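Local coordinates for uricase (Bacillus fastidiosus, PDB 4R8X), which catalyses the oxidation of urate to 5-hydroxyisourate, the first step of urate degradation to (S)-allantoin, as a urate oxidase of the uricase family, at residues Asn38-Met43 / Tyr116-Ile121; Ile121-Asp126 / Val130-Val135. One frame throughout, in Å; residues are numbered along the deposited sequence.

Contact 1. Residues Asn38-Met43 / Tyr116-Ile121; sequences NTIFGM and YAFDDI
I40 lays its side chain against the ring of F118 where strand 40-50 and the antiparallel strand 108-125, neighbours in the sheet of the tunnelling fold (T-fold) to which uricases belong, draw apart. From CB the isoleucine forks. CG2, anti to the backbone N while CG1 stands beside it (chi1 -62°), reaches the ring at CD1 of F118, 3.8 Å away. The longer branch runs through CG1 to CD1, extended at chi2, and this last methyl hangs over the middle of the ring: CD1 of I40 is 3.9 Å from the centroid of F118, 13° off the ring normal, a CH-pi contact. A beta-branched residue suits the place, since one arm sits over the centre while the other lies off the rim at CD1 and CE1. Were F118 replaced by an alanine, both isoleucine methyls would probably lose the ring they rest on, opening a gap between the strands.

Further along, the backbones come together. Y116 N donates to G42 O at 2.9 Å, nearly straight at the hydrogen (173°), although the donor stands well above the carbonyl plane. CB of Y116 packs 3.6 Å from G42 O; a CB on G42 would point toward the tyrosine and lie against its CB, so a residue without a side chain suits the place. The ring of Y116 extends past this strand, and its hydroxyl bonds to E291 of the second subunit. At I40 the strands have already parted, its CA 7.5 Å from CA of F118. Between that pair and the G42-Y116 bond sits a water, accepting from G42 N at 2.9 Å and lying 2.8 Å from Y116 O, to which it can donate. Apolar side chains thus close the wider end, while one direct bond and a water that accepts from G42 N serve the backbone where the sheet begins to split.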
loop_
_atom_site.group_PDB
_atom_site.type_symbol
_atom_site.label_atom_id
_atom_site.label_comp_id
_atom_site.label_asym_id
_atom_site.label_seq_id
_atom_site.Cartn_x
_atom_site.Cartn_y
_atom_site.Cartn_z
ATOM N N ASN D 38 -26.555 -5.867 10.759
ATOM C CA ASN D 38 -26.156 -4.472 11.026
ATOM C C ASN D 38 -25.696 -4.182 12.458
ATOM O O ASN D 38 -25.797 -3.046 12.937
ATOM C CB ASN D 38 -27.245 -3.474 10.613
ATOM C CG ASN D 38 -27.398 -3.356 9.102
ATOM O OD1 ASN D 38 -26.457 -3.606 8.343
ATOM N ND2 ASN D 38 -28.595 -2.968 8.655
ATOM N N THR D 39 -25.186 -5.206 13.138
ATOM C CA THR D 39 -24.589 -5.014 14.462
ATOM C C THR D 39 -23.492 -3.959 14.391
ATOM O O THR D 39 -23.379 -3.109 15.272
ATOM C CB THR D 39 -24.044 -6.334 15.018
ATOM O OG1 THR D 39 -25.127 -7.247 15.188
ATOM C CG2 THR D 39 -23.351 -6.128 16.368
ATOM N N ILE D 40 -22.705 -4.001 13.319
ATOM C CA ILE D 40 -21.856 -2.883 12.960
ATOM C C ILE D 40 -22.309 -2.400 11.589
ATOM O O ILE D 40 -22.456 -3.193 10.648
ATOM C CB ILE D 40 -20.363 -3.274 12.942
ATOM C CG1 ILE D 40 -19.922 -3.720 14.337
ATOM C CG2 ILE D 40 -19.512 -2.102 12.464
ATOM C CD1 ILE D 40 -18.593 -4.467 14.369
ATOM N N PHE D 41 -22.580 -1.102 11.504
ATOM C CA PHE D 41 -22.989 -0.454 10.269
ATOM C C PHE D 41 -21.959 0.643 10.060
ATOM O O PHE D 41 -22.141 1.781 10.511
ATOM C CB PHE D 41 -24.400 0.123 10.466
ATOM C CG PHE D 41 -25.017 0.738 9.236
ATOM C CD1 PHE D 41 -25.518 -0.058 8.223
ATOM C CD2 PHE D 41 -25.139 2.115 9.123
ATOM C CE1 PHE D 41 -26.125 0.514 7.100
ATOM C CE2 PHE D 41 -25.731 2.692 8.011
ATOM C CZ PHE D 41 -26.219 1.891 6.992
ATOM N N GLY D 42 -20.854 0.280 9.405
ATOM C CA GLY D 42 -19.712 1.170 9.300
ATOM C C GLY D 42 -19.270 1.437 7.879
ATOM O O GLY D 42 -19.425 0.594 6.996
ATOM N N MET D 43 -18.684 2.603 7.663
ATOM C CA MET D 43 -18.264 2.991 6.322
ATOM C C MET D 43 -17.212 4.086 6.373
ATOM O O MET D 43 -17.035 4.755 7.397
ATOM C CB MET D 43 -19.465 3.509 5.526
ATOM C CG MET D 43 -19.939 4.875 6.020
ATOM S SD MET D 43 -21.630 5.296 5.613
ATOM C CE MET D 43 -22.479 4.180 6.729
ATOM N N TYR D 116 -17.074 -0.414 5.559
ATOM C CA TYR D 116 -15.989 -0.854 6.428
ATOM C C TYR D 116 -16.500 -2.201 6.929
ATOM O O TYR D 116 -17.252 -2.275 7.904
ATOM C CB TYR D 116 -15.847 0.164 7.550
ATOM C CG TYR D 116 -14.623 0.077 8.456
ATOM C CD1 TYR D 116 -13.494 0.850 8.207
ATOM C CD2 TYR D 116 -14.639 -0.696 9.617
ATOM C CE1 TYR D 116 -12.393 0.821 9.067
ATOM C CE2 TYR D 116 -13.558 -0.732 10.469
ATOM C CZ TYR D 116 -12.439 0.028 10.195
ATOM O OH TYR D 116 -11.363 -0.015 11.072
ATOM N N ALA D 117 -16.113 -3.258 6.219
ATOM C CA ALA D 117 -16.784 -4.548 6.289
ATOM C C ALA D 117 -16.312 -5.413 7.439
ATOM O O ALA D 117 -15.103 -5.458 7.758
ATOM C CB ALA D 117 -16.563 -5.311 5.006
ATOM N N PHE D 118 -17.262 -6.141 8.019
ATOM C CA PHE D 118 -16.975 -7.118 9.072
ATOM C C PHE D 118 -17.619 -8.456 8.757
ATOM O O PHE D 118 -18.770 -8.504 8.327
ATOM C CB PHE D 118 -17.487 -6.622 10.426
ATOM C CG PHE D 118 -16.582 -5.622 11.085
ATOM C CD1 PHE D 118 -16.803 -4.257 10.939
ATOM C CD2 PHE D 118 -15.497 -6.049 11.841
ATOM C CE1 PHE D 118 -15.959 -3.336 11.555
ATOM C CE2 PHE D 118 -14.652 -5.142 12.440
ATOM C CZ PHE D 118 -14.884 -3.782 12.299
ATOM N N ASP D 119 -16.881 -9.536 8.994
ATOM C CA ASP D 119 -17.407 -10.885 8.834
ATOM C C ASP D 119 -17.912 -11.436 10.153
ATOM O O ASP D 119 -17.304 -11.212 11.196
ATOM C CB ASP D 119 -16.301 -11.848 8.389
ATOM C CG ASP D 119 -15.865 -11.639 6.962
ATOM O OD1 ASP D 119 -16.705 -11.285 6.099
ATOM O OD2 ASP D 119 -14.668 -11.873 6.704
ATOM N N ASP D 120 -18.996 -12.197 10.089
ATOM C CA ASP D 120 -19.382 -13.077 11.184
ATOM C C ASP D 120 -18.365 -14.206 11.288
ATOM O O ASP D 120 -17.879 -14.715 10.271
ATOM C CB ASP D 120 -20.748 -13.695 10.919
ATOM C CG ASP D 120 -21.860 -12.674 10.891
ATOM O OD1 ASP D 120 -22.978 -13.058 10.501
ATOM O OD2 ASP D 120 -21.625 -11.501 11.262
ATOM N N ILE D 121 -18.046 -14.602 12.516
ATOM C CA ILE D 121 -17.080 -15.670 12.737
ATOM C C ILE D 121 -17.615 -16.756 13.667
ATOM O O ILE D 121 -18.559 -16.533 14.425
ATOM C CB ILE D 121 -15.759 -15.127 13.303
ATOM C CG1 ILE D 121 -15.976 -14.568 14.707
ATOM C CG2 ILE D 121 -15.183 -14.059 12.375
ATOM C CD1 ILE D 121 -14.694 -14.424 15.496
HETATM O O HOH W 1 -20.015 -2.344 8.538
#

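Contact 2. Residues Ile121-Asp126 / Val130-Val135; sequences IQVGTD and VTSDLV
Q122 and T131 face each other as an antiparallel non-hydrogen-bonded pair, and their side chains supply the link that the backbone lacks at this position. The glutamine chain bends at chi2 (-60°), which swings its amide back over the neighbouring strand; NE2 of Q122 donates to OG1 of T131 at 2.8 Å, with the hydroxyl close to the amide plane. Both suit this solvent-facing side because they can bond each other there. Backbone bonds flank the pair: S132 N gives to I121 O at 3.0 Å, and V123 and V130 form the hydrogen-bonded pair, V123 N to V130 O at 2.8 Å with a return bond from V130 N to V123 O.

This is a beta hairpin of strands 108-125 and 130-132, strongly twisted, its short axes making 113° rather than running near antiparallel. Beta-branched V123, V130 and I121 suit both strand and apolar packing. CG2 of V123 packs 3.8 Å from CB of S132, and the side chains of T125 and V130 cross at about a right angle, CG2 to CG2.

Beyond S132 the chain turns a corner, which the serine braces: its OG accepts from L134 N, an ST turn, and from V135 N at 2.8 Å, an ST motif, and bonds to H237 of the second subunit. The turn brings CG1 of V135 to 3.7 Å from CD1 of I121. A water between the first strand and the corner accepts from I121 N and donates to S132 O and V135 O.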
loop_
_atom_site.group_PDB
_atom_site.type_symbol
_atom_site.label_atom_id
_atom_site.label_comp_id
_atom_site.label_asym_id
_atom_site.label_seq_id
_atom_site.Cartn_x
_atom_site.Cartn_y
_atom_site.Cartn_z
ATOM N N ILE D 121 -18.046 -14.602 12.516
ATOM C CA ILE D 121 -17.080 -15.670 12.737
ATOM C C ILE D 121 -17.615 -16.756 13.667
ATOM O O ILE D 121 -18.559 -16.533 14.425
ATOM C CB ILE D 121 -15.759 -15.127 13.303
ATOM C CG1 ILE D 121 -15.976 -14.568 14.707
ATOM C CG2 ILE D 121 -15.183 -14.059 12.375
ATOM C CD1 ILE D 121 -14.694 -14.424 15.496
ATOM N N GLN D 122 -17.003 -17.932 13.595
ATOM C CA GLN D 122 -17.380 -19.073 14.416
ATOM C C GLN D 122 -16.510 -19.145 15.667
ATOM O O GLN D 122 -15.285 -19.024 15.583
ATOM C CB GLN D 122 -17.233 -20.365 13.606
ATOM C CG GLN D 122 -18.135 -20.421 12.374
ATOM C CD GLN D 122 -19.605 -20.327 12.727
ATOM O OE1 GLN D 122 -20.159 -21.214 13.368
ATOM N NE2 GLN D 122 -20.246 -19.253 12.300
ATOM N N VAL D 123 -17.152 -19.325 16.821
ATOM C CA VAL D 123 -16.442 -19.490 18.081
ATOM C C VAL D 123 -16.940 -20.728 18.822
ATOM O O VAL D 123 -18.123 -21.076 18.762
ATOM C CB VAL D 123 -16.583 -18.257 19.009
ATOM C CG1 VAL D 123 -15.825 -17.055 18.444
ATOM C CG2 VAL D 123 -18.061 -17.912 19.268
ATOM N N GLY D 124 -16.025 -21.395 19.515
ATOM C CA GLY D 124 -16.370 -22.504 20.380
ATOM C C GLY D 124 -16.906 -21.979 21.693
ATOM O O GLY D 124 -16.333 -21.067 22.290
ATOM N N THR D 125 -18.023 -22.543 22.131
ATOM C CA THR D 125 -18.648 -22.146 23.384
ATOM C C THR D 125 -19.161 -23.401 24.073
ATOM O O THR D 125 -19.014 -24.506 23.550
ATOM C CB THR D 125 -19.844 -21.200 23.160
ATOM O OG1 THR D 125 -20.938 -21.944 22.612
ATOM C CG2 THR D 125 -19.474 -20.039 22.224
ATOM N N ASP D 126 -19.780 -23.237 25.235
ATOM C CA ASP D 126 -20.310 -24.389 25.961
ATOM C C ASP D 126 -21.465 -25.073 25.226
ATOM O O ASP D 126 -21.834 -26.198 25.564
ATOM C CB ASP D 126 -20.711 -24.014 27.392
ATOM C CG ASP D 126 -21.831 -22.988 27.443
ATOM O OD1 ASP D 126 -21.998 -22.228 26.464
ATOM O OD2 ASP D 126 -22.537 -22.933 28.472
ATOM N N VAL D 130 -20.492 -21.930 17.343
ATOM C CA VAL D 130 -21.597 -21.102 16.874
ATOM C C VAL D 130 -21.079 -19.768 16.357
ATOM O O VAL D 130 -19.909 -19.406 16.535
ATOM C CB VAL D 130 -22.622 -20.820 17.997
ATOM C CG1 VAL D 130 -23.203 -22.124 18.551
ATOM C CG2 VAL D 130 -21.981 -20.002 19.106
ATOM N N THR D 131 -21.962 -19.028 15.706
ATOM C CA THR D 131 -21.621 -17.701 15.234
ATOM C C THR D 131 -21.610 -16.740 16.411
ATOM O O THR D 131 -22.572 -16.682 17.174
ATOM C CB THR D 131 -22.649 -17.203 14.214
ATOM O OG1 THR D 131 -22.727 -18.133 13.129
ATOM C CG2 THR D 131 -22.233 -15.851 13.678
ATOM N N SER D 132 -20.527 -15.988 16.568
ATOM C CA SER D 132 -20.464 -15.014 17.653
ATOM C C SER D 132 -21.383 -13.831 17.394
ATOM O O SER D 132 -21.481 -13.356 16.272
ATOM C CB SER D 132 -19.043 -14.489 17.835
ATOM O OG SER D 132 -18.997 -13.557 18.905
ATOM N N ASP D 133 -22.037 -13.345 18.443
ATOM C CA ASP D 133 -22.809 -12.111 18.347
ATOM C C ASP D 133 -22.026 -10.965 18.974
ATOM O O ASP D 133 -22.524 -9.850 19.086
ATOM C CB ASP D 133 -24.179 -12.268 19.016
ATOM C CG ASP D 133 -24.083 -12.647 20.483
ATOM O OD1 ASP D 133 -23.002 -13.088 20.930
ATOM O OD2 ASP D 133 -25.107 -12.517 21.189
ATOM N N LEU D 134 -20.784 -11.249 19.365
ATOM C CA LEU D 134 -19.954 -10.271 20.057
ATOM C C LEU D 134 -18.685 -9.920 19.293
ATOM O O LEU D 134 -18.248 -8.775 19.287
ATOM C CB LEU D 134 -19.550 -10.810 21.428
ATOM C CG LEU D 134 -20.687 -11.120 22.394
ATOM C CD1 LEU D 134 -20.125 -11.715 23.671
ATOM C CD2 LEU D 134 -21.457 -9.855 22.686
ATOM N N VAL D 135 -18.087 -10.921 18.670
ATOM C CA VAL D 135 -16.794 -10.734 18.029
ATOM C C VAL D 135 -16.930 -10.878 16.525
ATOM O O VAL D 135 -17.597 -11.800 16.046
ATOM C CB VAL D 135 -15.754 -11.736 18.579
ATOM C CG1 VAL D 135 -14.421 -11.620 17.841
ATOM C CG2 VAL D 135 -15.562 -11.490 20.063
HETATM O O HOH W 2 -19.327 -13.110 14.504
#

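Overall arrangement
Contact 1 and contact 2 follow one another along strand 108-125, their centres about 15 Å apart, and I121 belongs to both. Contact 1 joins that strand to strand 40-50, whereas contact 2 folds it against strand 130-132 within the same antiparallel sheet. Between them D120 CB packs on T131 CG2 at 3.8 Å. Going outward, the strand leaves its partner in the sheet and becomes one arm of a projecting hairpin, the centre of contact 2 lying about 28 Å from the chain's centre against 15 Å for contact 1. Both touch the second subunit, where V135 carries the sheet across the interface, so this region contributes to assembly; the residues predicted to bind urate lie away from both.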